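Local coordinates for protein translation factor SUI1 homolog (PDB 5ZCY) that probably acts in archaeal translation initiation as a factor of the SUI1 family, which is generally linked to mRNA binding, at residues A[17-29]-A[86-99]. Numbering follows the deposited sequence.
Sequences VLKEQQRIKVYIE and LAELGFSEELIEVE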
loop_
_atom_site.group_PDB
_atom_site.type_symbol
_atom_site.label_atom_id
_atom_site.label_comp_id
_atom_site.label_asym_id
_atom_site.label_seq_id
_atom_site.Cartn_x
_atom_site.Cartn_y
_atom_site.Cartn_z
ATOM N N VAL A 17 -1.974 23.774 6.912
ATOM C CA VAL A 17 -2.773 22.553 7.017
ATOM C C VAL A 17 -2.959 21.841 5.652
ATOM O O VAL A 17 -2.929 22.469 4.584
ATOM C CB VAL A 17 -4.176 22.861 7.658
ATOM C CG1 VAL A 17 -5.156 23.378 6.625
ATOM C CG2 VAL A 17 -4.726 21.629 8.352
ATOM N N LEU A 18 -3.217 20.542 5.685
ATOM C CA LEU A 18 -3.247 19.705 4.479
ATOM C C LEU A 18 -4.355 20.127 3.586
ATOM O O LEU A 18 -5.479 20.296 4.075
ATOM C CB LEU A 18 -3.462 18.259 4.903
ATOM C CG LEU A 18 -3.414 17.173 3.849
ATOM C CD1 LEU A 18 -1.936 17.002 3.449
ATOM C CD2 LEU A 18 -4.001 15.875 4.454
ATOM N N LYS A 19 -4.083 20.306 2.298
ATOM C CA LYS A 19 -5.041 20.834 1.375
ATOM C C LYS A 19 -5.538 19.772 0.419
ATOM O O LYS A 19 -5.896 20.088 -0.735
ATOM C CB LYS A 19 -4.414 22.002 0.563
ATOM C CG LYS A 19 -3.900 23.217 1.324
ATOM C CD LYS A 19 -5.047 23.990 2.045
ATOM C CE LYS A 19 -4.522 25.301 2.676
ATOM N NZ LYS A 19 -3.189 25.249 3.345
ATOM N N GLU A 20 -5.559 18.508 0.842
ATOM C CA GLU A 20 -6.030 17.430 -0.088
ATOM C C GLU A 20 -6.747 16.407 0.787
ATOM O O GLU A 20 -6.769 16.532 2.007
ATOM C CB GLU A 20 -4.848 16.828 -0.884
ATOM C CG GLU A 20 -3.563 16.938 -0.108
ATOM C CD GLU A 20 -2.295 16.665 -0.862
ATOM O OE1 GLU A 20 -2.343 15.947 -1.860
ATOM O OE2 GLU A 20 -1.230 17.166 -0.372
ATOM N N GLN A 21 -7.370 15.422 0.180
ATOM C CA GLN A 21 -7.954 14.338 0.934
ATOM C C GLN A 21 -6.865 13.332 1.351
ATOM O O GLN A 21 -5.721 13.378 0.881
ATOM C CB GLN A 21 -9.067 13.669 0.131
ATOM C CG GLN A 21 -8.689 13.041 -1.203
ATOM C CD GLN A 21 -9.942 12.781 -2.029
ATOM O OE1 GLN A 21 -10.761 11.918 -1.675
ATOM N NE2 GLN A 21 -10.132 13.562 -3.097
ATOM N N GLN A 22 -7.220 12.432 2.271
ATOM C CA GLN A 22 -6.357 11.315 2.657
ATOM C C GLN A 22 -6.336 10.289 1.528
ATOM O O GLN A 22 -7.053 9.271 1.502
ATOM C CB GLN A 22 -6.860 10.658 3.940
ATOM C CG GLN A 22 -6.240 11.342 5.119
ATOM C CD GLN A 22 -6.502 10.556 6.346
ATOM O OE1 GLN A 22 -7.667 10.374 6.682
ATOM N NE2 GLN A 22 -5.440 10.052 7.007
ATOM N N ARG A 23 -5.587 10.667 0.536
ATOM C CA ARG A 23 -5.693 10.144 -0.746
ATOM C C ARG A 23 -5.043 8.750 -0.739
ATOM O O ARG A 23 -5.484 8.045 -1.639
ATOM C CB ARG A 23 -5.063 11.085 -1.834
ATOM C CG ARG A 23 -3.730 11.751 -1.499
ATOM C CD ARG A 23 -3.078 12.543 -2.640
ATOM N NE ARG A 23 -2.605 11.658 -3.707
ATOM C CZ ARG A 23 -1.614 10.763 -3.604
ATOM N NH1 ARG A 23 -0.915 10.613 -2.494
ATOM N NH2 ARG A 23 -1.283 10.018 -4.647
ATOM N N ILE A 24 -4.028 8.408 0.111
ATOM C CA ILE A 24 -3.507 7.012 0.000
ATOM C C ILE A 24 -4.335 6.144 0.965
ATOM O O ILE A 24 -4.209 6.337 2.133
ATOM C CB ILE A 24 -2.030 6.895 0.264
ATOM C CG1 ILE A 24 -1.292 7.749 -0.818
ATOM C CG2 ILE A 24 -1.547 5.479 0.208
ATOM C CD1 ILE A 24 0.133 7.975 -0.436
ATOM N N LYS A 25 -5.160 5.237 0.474
ATOM C CA LYS A 25 -5.992 4.398 1.244
ATOM C C LYS A 25 -5.380 3.021 1.341
ATOM O O LYS A 25 -4.978 2.480 0.339
ATOM C CB LYS A 25 -7.358 4.252 0.618
ATOM C CG LYS A 25 -8.127 5.506 0.330
ATOM C CD LYS A 25 -8.339 6.212 1.594
ATOM C CE LYS A 25 -9.451 7.273 1.450
ATOM N NZ LYS A 25 -9.392 8.255 2.558
ATOM N N VAL A 26 -5.418 2.453 2.523
ATOM C CA VAL A 26 -4.885 1.126 2.766
ATOM C C VAL A 26 -6.014 0.334 3.411
ATOM O O VAL A 26 -6.505 0.734 4.489
ATOM C CB VAL A 26 -3.654 1.085 3.625
ATOM C CG1 VAL A 26 -3.131 -0.354 3.808
ATOM C CG2 VAL A 26 -2.566 2.002 3.108
ATOM N N TYR A 27 -6.364 -0.799 2.838
ATOM C CA TYR A 27 -7.514 -1.558 3.381
ATOM C C TYR A 27 -7.314 -3.023 3.090
ATOM O O TYR A 27 -6.437 -3.351 2.352
ATOM C CB TYR A 27 -8.792 -1.057 2.796
ATOM C CG TYR A 27 -8.969 -1.045 1.306
ATOM C CD1 TYR A 27 -8.575 0.026 0.557
ATOM C CD2 TYR A 27 -9.547 -2.124 0.602
ATOM C CE1 TYR A 27 -8.733 0.089 -0.844
ATOM C CE2 TYR A 27 -9.653 -2.087 -0.759
ATOM C CZ TYR A 27 -9.297 -0.978 -1.497
ATOM O OH TYR A 27 -9.404 -0.832 -2.852
ATOM N N ILE A 28 -8.169 -3.885 3.600
ATOM C CA ILE A 28 -7.999 -5.331 3.444
ATOM C C ILE A 28 -9.048 -5.851 2.561
ATOM O O ILE A 28 -10.228 -5.410 2.590
ATOM C CB ILE A 28 -8.184 -6.035 4.795
ATOM C CG1 ILE A 28 -7.194 -5.582 5.783
ATOM C CG2 ILE A 28 -8.282 -7.559 4.599
ATOM C CD1 ILE A 28 -5.816 -5.867 5.324
ATOM N N GLU A 29 -8.682 -6.777 1.680
ATOM C CA GLU A 29 -9.621 -7.586 0.844
ATOM C C GLU A 29 -9.376 -9.050 1.192
ATOM O O GLU A 29 -8.352 -9.475 1.725
ATOM C CB GLU A 29 -9.438 -7.372 -0.648
ATOM C CG GLU A 29 -10.014 -6.047 -1.167
ATOM C CD GLU A 29 -9.908 -5.795 -2.650
ATOM O OE1 GLU A 29 -9.174 -6.509 -3.354
ATOM O OE2 GLU A 29 -10.544 -4.755 -3.142
ATOM N N LEU A 86 5.675 3.094 4.129
ATOM C CA LEU A 86 5.508 4.127 3.083
ATOM C C LEU A 86 6.261 5.383 3.431
ATOM O O LEU A 86 6.797 6.052 2.486
ATOM C CB LEU A 86 4.037 4.411 2.828
ATOM C CG LEU A 86 3.307 3.247 2.141
ATOM C CD1 LEU A 86 1.777 3.501 2.039
ATOM C CD2 LEU A 86 3.826 2.995 0.749
ATOM N N ALA A 87 6.382 5.693 4.699
ATOM C CA ALA A 87 7.253 6.866 5.095
ATOM C C ALA A 87 8.652 6.598 4.815
ATOM O O ALA A 87 9.358 7.615 4.401
ATOM C CB ALA A 87 7.032 7.150 6.578
ATOM N N GLU A 88 9.166 5.376 4.844
ATOM C CA GLU A 88 10.557 5.043 4.444
ATOM C C GLU A 88 10.718 5.359 2.965
ATOM O O GLU A 88 11.858 5.618 2.466
ATOM C CB GLU A 88 10.955 3.590 4.740
ATOM C CG GLU A 88 11.120 3.312 6.211
ATOM C CD GLU A 88 11.285 1.831 6.505
ATOM O OE1 GLU A 88 11.414 0.967 5.612
ATOM O OE2 GLU A 88 11.303 1.552 7.710
ATOM N N LEU A 89 9.630 5.290 2.197
ATOM C CA LEU A 89 9.628 5.626 0.785
ATOM C C LEU A 89 9.196 7.066 0.516
ATOM O O LEU A 89 8.823 7.368 -0.608
ATOM C CB LEU A 89 8.730 4.600 -0.017
ATOM C CG LEU A 89 9.162 3.131 0.174
ATOM C CD1 LEU A 89 8.209 2.292 -0.664
ATOM C CD2 LEU A 89 10.619 2.852 -0.219
ATOM N N GLY A 90 9.226 7.870 1.562
ATOM C CA GLY A 90 9.015 9.293 1.390
ATOM C C GLY A 90 7.638 9.761 1.324
ATOM O O GLY A 90 7.383 10.942 1.116
ATOM N N PHE A 91 6.618 8.877 1.485
ATOM C CA PHE A 91 5.232 9.363 1.495
ATOM C C PHE A 91 4.905 10.034 2.818
ATOM O O PHE A 91 5.224 9.535 3.857
ATOM C CB PHE A 91 4.258 8.210 1.204
ATOM C CG PHE A 91 4.411 7.718 -0.197
ATOM C CD1 PHE A 91 3.769 8.312 -1.270
ATOM C CD2 PHE A 91 5.187 6.606 -0.529
ATOM C CE1 PHE A 91 3.939 7.874 -2.567
ATOM C CE2 PHE A 91 5.371 6.178 -1.840
ATOM C CZ PHE A 91 4.742 6.816 -2.877
ATOM N N SER A 92 4.154 11.144 2.739
ATOM C CA SER A 92 3.680 11.858 3.902
ATOM C C SER A 92 2.646 10.999 4.724
ATOM O O SER A 92 1.666 10.629 4.157
ATOM C CB SER A 92 2.979 13.107 3.435
ATOM O OG SER A 92 2.265 13.669 4.532
ATOM N N GLU A 93 2.877 10.838 5.973
ATOM C CA GLU A 93 1.966 9.937 6.783
ATOM C C GLU A 93 0.605 10.560 6.883
ATOM O O GLU A 93 -0.400 9.874 6.948
ATOM C CB GLU A 93 2.569 9.631 8.158
ATOM C CG GLU A 93 3.737 8.632 8.167
ATOM C CD GLU A 93 4.205 8.218 9.585
ATOM O OE1 GLU A 93 3.502 8.561 10.568
ATOM O OE2 GLU A 93 5.260 7.530 9.736
ATOM N N GLU A 94 0.479 11.868 6.763
ATOM C CA GLU A 94 -0.865 12.473 6.763
ATOM C C GLU A 94 -1.746 12.204 5.583
ATOM O O GLU A 94 -2.963 12.387 5.585
ATOM C CB GLU A 94 -0.742 14.014 6.939
ATOM C CG GLU A 94 -0.667 14.444 8.382
ATOM C CD GLU A 94 -0.533 15.952 8.462
ATOM O OE1 GLU A 94 -1.585 16.660 8.458
ATOM O OE2 GLU A 94 0.622 16.428 8.587
ATOM N N LEU A 95 -1.177 11.722 4.464
ATOM C CA LEU A 95 -1.949 11.392 3.331
ATOM C C LEU A 95 -2.453 9.929 3.393
ATOM O O LEU A 95 -3.264 9.612 2.571
ATOM C CB LEU A 95 -1.133 11.459 2.073
ATOM C CG LEU A 95 -0.629 12.825 1.636
ATOM C CD1 LEU A 95 0.302 12.533 0.446
ATOM C CD2 LEU A 95 -1.790 13.724 1.256
ATOM N N ILE A 96 -1.963 9.190 4.394
ATOM C CA ILE A 96 -2.254 7.722 4.442
ATOM C C ILE A 96 -3.397 7.412 5.382
ATOM O O ILE A 96 -3.265 7.777 6.567
ATOM C CB ILE A 96 -1.030 6.972 4.847
ATOM C CG1 ILE A 96 0.169 7.204 3.857
ATOM C CG2 ILE A 96 -1.308 5.436 4.768
ATOM C CD1 ILE A 96 1.473 6.767 4.374
ATOM N N GLU A 97 -4.473 6.886 4.874
ATOM C CA GLU A 97 -5.645 6.459 5.712
ATOM C C GLU A 97 -5.577 4.932 5.769
ATOM O O GLU A 97 -5.818 4.292 4.737
ATOM C CB GLU A 97 -6.995 6.923 5.222
ATOM C CG GLU A 97 -8.091 6.350 6.245
ATOM C CD GLU A 97 -9.566 6.604 5.916
ATOM O OE1 GLU A 97 -9.915 6.809 4.711
ATOM O OE2 GLU A 97 -10.427 6.410 6.888
ATOM N N VAL A 98 -5.391 4.394 6.951
ATOM C CA VAL A 98 -5.454 2.917 7.138
ATOM C C VAL A 98 -6.889 2.600 7.584
ATOM O O VAL A 98 -7.329 3.046 8.623
ATOM C CB VAL A 98 -4.412 2.462 8.104
ATOM C CG1 VAL A 98 -4.655 1.015 8.562
ATOM C CG2 VAL A 98 -3.020 2.721 7.563
ATOM N N GLU A 99 -7.594 1.849 6.796
ATOM C CA GLU A 99 -9.017 1.597 7.022
ATOM C C GLU A 99 -9.174 0.157 7.483
ATOM O O GLU A 99 -10.308 -0.170 7.983
ATOM C CB GLU A 99 -9.823 1.686 5.690
ATOM C CG GLU A 99 -9.692 2.902 4.810
ATOM C CD GLU A 99 -10.401 2.670 3.424
ATOM O OE1 GLU A 99 -11.341 1.855 3.251
ATOM O OE2 GLU A 99 -10.005 3.267 2.443
ATOM O OXT GLU A 99 -8.335 -0.704 7.195
HETATM O O HOH W 1 -1.536 19.294 7.993
HETATM O O HOH W 2 -9.676 -2.758 5.891
#
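I24, K25 and V26 pair in parallel with I96, E97 and V98. Four backbone hydrogen bonds join the strands and the residues flanking 96-98: I24 N to L95 O, E97 N to I24 O, V26 N to E97 O, and E99 N to V26 O. The bond from E99 N to V26 O is 2.8 Å long.

Charged groups meet on the K25 and E97 side of the sheet. The K25 chain bends about its CB-CG bond (chi2 -60°), which carries its ammonium across to E97. K25 NZ forms a salt bridge with E97 OE1 at 2.6 Å, meeting it on the anti side, 23° out of the carboxylate plane. The same NZ donates to Q22 O on a lone pair, so it ties the turn at Q22 to the last strand. E99 OE2 lies against the aliphatic part of K25, 3.4 Å from its CB. A methionine in place of K25 would probably leave the E97 carboxylate without its counter-charge and Q22 O without this donor.

Apolar side chains fill the other side. The V26 and I96 side chains lie side by side, pointing the same way, with their CG2 atoms 4.0 Å apart. I24 CD1 reaches F91 CD1 at 3.7 Å, the two side chains crossing at about a right angle. I82 of helix 82-88 packs on V26 and V98.

Beyond the strands, L95 CD2 rests 3.9 Å from L18 CD1 and also touches the carboxylate end of E20. L95 CD1 sits at the edge of the R23 guanidinium, near its plane. One water links L18 N, weakly, to E94 OE1; another joins I28 N to E99 OXT.

The arrangement is the parallel edge of the mixed sheet of the SUI1 fold: the C-terminal strand lines up beside the first, and helix 82-88 covers their apolar side.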